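Local coordinates for pentalenene synthase (Streptomyces chartreusis NRRL 3882, PDB 6Q4S), which probably converts farnesyl diphosphate into the bicyclic sesquiterpene alcohol 7-epi-alpha-eudesmol, with magnesium as cofactor, at residues 105-108 with 109-113; 123-126 with 127-131. All coordinates share one frame; numbering follows the deposited sequence.

Contact 1: residues 105-108 with 109-113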
loop_
_atom_site.group_PDB
_atom_site.type_symbol
_atom_site.label_atom_id
_atom_site.label_comp_id
_atom_site.label_asym_id
_atom_site.label_seq_id
_atom_site.Cartn_x
_atom_site.Cartn_y
_atom_site.Cartn_z
ATOM N N PRO A 105 2.955 5.688 5.743
ATOM C CA PRO A 105 2.164 4.606 6.325
ATOM C C PRO A 105 2.714 3.236 6.073
ATOM O O PRO A 105 2.162 2.283 6.581
ATOM C CB PRO A 105 0.817 4.718 5.629
ATOM C CG PRO A 105 0.777 6.123 5.098
ATOM C CD PRO A 105 2.191 6.441 4.745
ATOM N N LEU A 106 3.850 3.139 5.366
ATOM C CA LEU A 106 4.478 1.824 5.143
ATOM C C LEU A 106 5.714 1.606 6.018
ATOM O O LEU A 106 6.571 0.789 5.711
ATOM C CB LEU A 106 4.850 1.721 3.643
ATOM C CG LEU A 106 3.589 1.733 2.750
ATOM C CD1 LEU A 106 4.018 1.845 1.290
ATOM C CD2 LEU A 106 2.684 0.532 3.001
ATOM N N ARG A 107 5.813 2.349 7.105
ATOM C CA ARG A 107 6.970 2.249 8.011
ATOM C C ARG A 107 6.419 2.416 9.470
ATOM O O ARG A 107 5.305 2.917 9.641
ATOM C CB ARG A 107 7.988 3.307 7.545
ATOM C CG ARG A 107 8.268 4.435 8.460
ATOM C CD ARG A 107 8.425 5.816 7.907
ATOM N NE ARG A 107 9.377 6.051 6.883
ATOM C CZ ARG A 107 9.355 7.164 6.161
ATOM N NH1 ARG A 107 8.487 8.167 6.408
ATOM N NH2 ARG A 107 10.221 7.288 5.190
ATOM N N PRO A 108 7.146 1.951 10.499
ATOM C CA PRO A 108 6.524 2.008 11.830
ATOM C C PRO A 108 6.147 3.446 12.253
ATOM O O PRO A 108 6.787 4.411 11.885
ATOM C CB PRO A 108 7.593 1.392 12.740
ATOM C CG PRO A 108 8.229 0.389 11.828
ATOM C CD PRO A 108 8.398 1.156 10.541
ATOM N N ALA A 109 5.053 3.554 12.948
ATOM C CA ALA A 109 4.552 4.844 13.383
ATOM C C ALA A 109 5.616 5.497 14.259
ATOM O O ALA A 109 6.275 4.798 15.050
ATOM C CB ALA A 109 3.291 4.631 14.179
ATOM N N GLY A 110 5.866 6.783 14.062
ATOM C CA GLY A 110 6.883 7.487 14.846
ATOM C C GLY A 110 8.227 7.587 14.183
ATOM O O GLY A 110 9.016 8.420 14.577
ATOM N N SER A 111 8.492 6.787 13.147
ATOM C CA SER A 111 9.666 7.012 12.337
ATOM C C SER A 111 9.715 8.344 11.628
ATOM O O SER A 111 8.718 8.794 11.076
ATOM C CB SER A 111 9.757 5.968 11.234
ATOM O OG SER A 111 9.649 4.681 11.774
ATOM N N PRO A 112 10.900 8.938 11.553
ATOM C CA PRO A 112 11.134 10.179 10.853
ATOM C C PRO A 112 11.130 9.971 9.351
ATOM O O PRO A 112 11.593 8.921 8.869
ATOM C CB PRO A 112 12.565 10.568 11.258
ATOM C CG PRO A 112 13.215 9.284 11.587
ATOM C CD PRO A 112 12.154 8.370 12.087
ATOM N N PRO A 113 10.627 10.954 8.624
ATOM C CA PRO A 113 10.677 10.933 7.180
ATOM C C PRO A 113 12.067 11.194 6.643
ATOM O O PRO A 113 12.806 11.974 7.205
ATOM C CB PRO A 113 9.781 12.080 6.789
ATOM C CG PRO A 113 9.893 13.035 7.923
ATOM C CD PRO A 113 9.929 12.153 9.127
#

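Contact 2: residues 123-126 with 127-131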
loop_
_atom_site.group_PDB
_atom_site.type_symbol
_atom_site.label_atom_id
_atom_site.label_comp_id
_atom_site.label_asym_id
_atom_site.label_seq_id
_atom_site.Cartn_x
_atom_site.Cartn_y
_atom_site.Cartn_z
ATOM N N TRP A 123 2.748 15.085 8.429
ATOM C CA TRP A 123 2.146 13.786 8.154
ATOM C C TRP A 123 2.721 12.672 8.989
ATOM O O TRP A 123 1.971 11.828 9.457
ATOM C CB TRP A 123 2.206 13.479 6.645
ATOM C CG TRP A 123 1.634 12.177 6.201
ATOM C CD1 TRP A 123 2.287 11.277 5.399
ATOM C CD2 TRP A 123 0.335 11.588 6.480
ATOM N NE1 TRP A 123 1.472 10.207 5.134
ATOM C CE2 TRP A 123 0.281 10.360 5.792
ATOM C CE3 TRP A 123 -0.775 11.978 7.219
ATOM C CZ2 TRP A 123 -0.835 9.491 5.843
ATOM C CZ3 TRP A 123 -1.891 11.118 7.270
ATOM C CH2 TRP A 123 -1.900 9.875 6.601
ATOM N N ALA A 124 4.025 12.616 9.209
ATOM C CA ALA A 124 4.503 11.558 10.102
ATOM C C ALA A 124 3.802 11.595 11.463
ATOM O O ALA A 124 3.501 10.522 12.068
ATOM C CB ALA A 124 5.997 11.600 10.273
ATOM N N GLU A 125 3.505 12.807 11.941
ATOM C CA GLU A 125 2.779 12.969 13.215
ATOM C C GLU A 125 1.360 12.479 13.128
ATOM O O GLU A 125 0.988 11.669 13.933
ATOM C CB GLU A 125 2.791 14.437 13.718
ATOM C CG GLU A 125 2.023 14.588 15.046
ATOM C CD GLU A 125 1.723 16.042 15.414
ATOM O OE1 GLU A 125 2.711 16.719 15.767
ATOM O OE2 GLU A 125 0.529 16.466 15.323
ATOM N N VAL A 126 0.629 12.923 12.100
ATOM C CA VAL A 126 -0.774 12.620 11.940
ATOM C C VAL A 126 -1.010 11.164 11.781
ATOM O O VAL A 126 -1.979 10.640 12.341
ATOM C CB VAL A 126 -1.440 13.477 10.834
ATOM C CG1 VAL A 126 -2.797 12.980 10.361
ATOM C CG2 VAL A 126 -1.503 14.924 11.274
ATOM N N TRP A 127 -0.150 10.493 11.019
ATOM C CA TRP A 127 -0.330 9.062 10.749
ATOM C C TRP A 127 -0.218 8.224 12.020
ATOM O O TRP A 127 -0.975 7.330 12.217
ATOM C CB TRP A 127 0.670 8.539 9.692
ATOM C CG TRP A 127 0.657 7.048 9.589
ATOM C CD1 TRP A 127 1.630 6.198 9.995
ATOM C CD2 TRP A 127 -0.418 6.232 9.137
ATOM N NE1 TRP A 127 1.252 4.897 9.808
ATOM C CE2 TRP A 127 -0.008 4.887 9.270
ATOM C CE3 TRP A 127 -1.690 6.496 8.648
ATOM C CZ2 TRP A 127 -0.805 3.825 8.903
ATOM C CZ3 TRP A 127 -2.487 5.431 8.318
ATOM C CH2 TRP A 127 -2.022 4.114 8.400
ATOM N N LYS A 128 0.664 8.591 12.919
ATOM C CA LYS A 128 0.763 7.945 14.202
ATOM C C LYS A 128 -0.566 7.973 14.960
ATOM O O LYS A 128 -1.001 6.943 15.494
ATOM C CB LYS A 128 1.870 8.624 14.991
ATOM C CG LYS A 128 2.059 8.063 16.413
ATOM C CD LYS A 128 3.284 8.697 17.060
ATOM C CE LYS A 128 3.128 10.225 17.147
ATOM N NZ LYS A 128 4.277 10.826 17.894
ATOM N N TYR A 129 -1.269 9.109 14.944
ATOM C CA TYR A 129 -2.627 9.137 15.563
ATOM C C TYR A 129 -3.714 8.461 14.771
ATOM O O TYR A 129 -4.591 7.799 15.325
ATOM C CB TYR A 129 -3.045 10.567 15.812
ATOM C CG TYR A 129 -2.178 11.251 16.860
ATOM C CD1 TYR A 129 -2.083 10.736 18.146
ATOM C CD2 TYR A 129 -1.438 12.397 16.556
ATOM C CE1 TYR A 129 -1.298 11.353 19.113
ATOM C CE2 TYR A 129 -0.666 13.026 17.522
ATOM C CZ TYR A 129 -0.593 12.487 18.787
ATOM O OH TYR A 129 0.176 13.084 19.738
ATOM N N LEU A 130 -3.715 8.700 13.454
ATOM C CA LEU A 130 -4.749 8.125 12.604
ATOM C C LEU A 130 -4.669 6.614 12.616
ATOM O O LEU A 130 -5.704 5.925 12.592
ATOM C CB LEU A 130 -4.553 8.705 11.209
ATOM C CG LEU A 130 -5.685 8.900 10.259
ATOM C CD1 LEU A 130 -6.699 9.875 10.824
ATOM C CD2 LEU A 130 -5.103 9.444 8.958
ATOM N N SER A 131 -3.454 6.041 12.637
ATOM C CA SER A 131 -3.326 4.544 12.672
ATOM C C SER A 131 -3.533 3.906 14.062
ATOM O O SER A 131 -3.669 2.673 14.196
ATOM C CB SER A 131 -1.947 4.119 12.160
ATOM O OG SER A 131 -0.884 4.605 12.950
#

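Contact 1: residues 105-108 with 109-113
Pro108 O accepts two hydrogen bonds from Ser111, at 3.2 Å from its backbone N and at 2.9 Å from its OG. The one from N is fairly straight (N-H...O 163°), and both donors come from the same face of the carbonyl plane, tilted well out of it. OG lies beside its own backbone N, with chi1 -52°, letting one serine deliver both donors to the same oxygen. Ser111 CB packs 3.5 Å from Arg107 CG, and the aliphatic part of Arg107 carries the guanidinium toward the two prolines. Bends at chi2 and chi3 bring that group under Pro112 O, which sits over the centre of one guanidinium face, 3.9 Å from Arg107 CZ; Arg107 NH1 comes within 3.6 Å of Pro113 CA. NH2 forms a salt bridge with Glu100, while Arg107 packs on Val151 of the second subunit. Gly110, with phi at 96°, takes the third position of the turn, where any CB would collide with the carbonyl oxygen of Ala109. The backbone angles of Ala109 and Gly110, with the Ser111 N to Pro108 O bond, make Pro108 to Ser111 a type II beta turn, in the surface loop joining helices 90-103 and 118-131.

Contact 2: residues 123-126 with 127-131
Successive turns of helix 118-131 meet here through side chains three to seven residues apart, over the backbone hydrogen bonds Trp127 N to Trp123 O (3.0 Å) and Leu130 N to Val126 O (2.8 Å). Trp123 NE1 is hydrogen-bonded to Leu101 O, and CG stands anti to the backbone N (chi1 180°), laying the ring along the following turn. Trp127 CB sits over one face, 4.1 Å from the centroid of the Trp123 six-membered ring and 5° off its normal, a CH-pi contact. The two indoles meet obliquely, planes 53° apart, with Trp123 CH2 4.0 Å from Trp127 CE3. At the ring edge, Leu130 CD2 lies 4.0 Å from Trp123 CZ3. With an alanine at Trp123, Trp127 CB and Leu130 CD2 would probably lose the ring they rest on, and Leu101 O its indole N-H partner. Trp127 O accepts Ser131 N and OG (OG at 2.8 Å), and Ser131 CB lies over one face of the Trp127 ring. Glu125 CG touches Tyr129 CE2, while Glu125 OE2 accepts a hydrogen bond from Trp29 NE1. Among the neighbours, Trp123 meets Trp72 of helix 63-79 and Trp146 of helix 136-161, Trp127 packs on Phe142, and Leu130 on Leu69.

How the contacts relate
Contacts 1 and 2 follow each other along the chain, with centres about 9 Å apart, and differ in burial: four of the seven touching residues of contact 1 are exposed, whereas four of the eight in contact 2 are buried. Their chemistry differs too. The loop relies on a carbonyl oxygen that accepts two hydrogen bonds, prolines and a charged arginine near the second subunit; the helix relies on aromatic and aliphatic packing, which no other subunit touches. The two meet directly, since Pro105 CA lies 3.6 Å from Trp127 NE1 and Pro105 CG 3.8 Å from Trp123 CZ2. Ser111 O, at the end of the turn, and Pro113 CD pack on Ala124 CB, so the loop lies against helix 118-131.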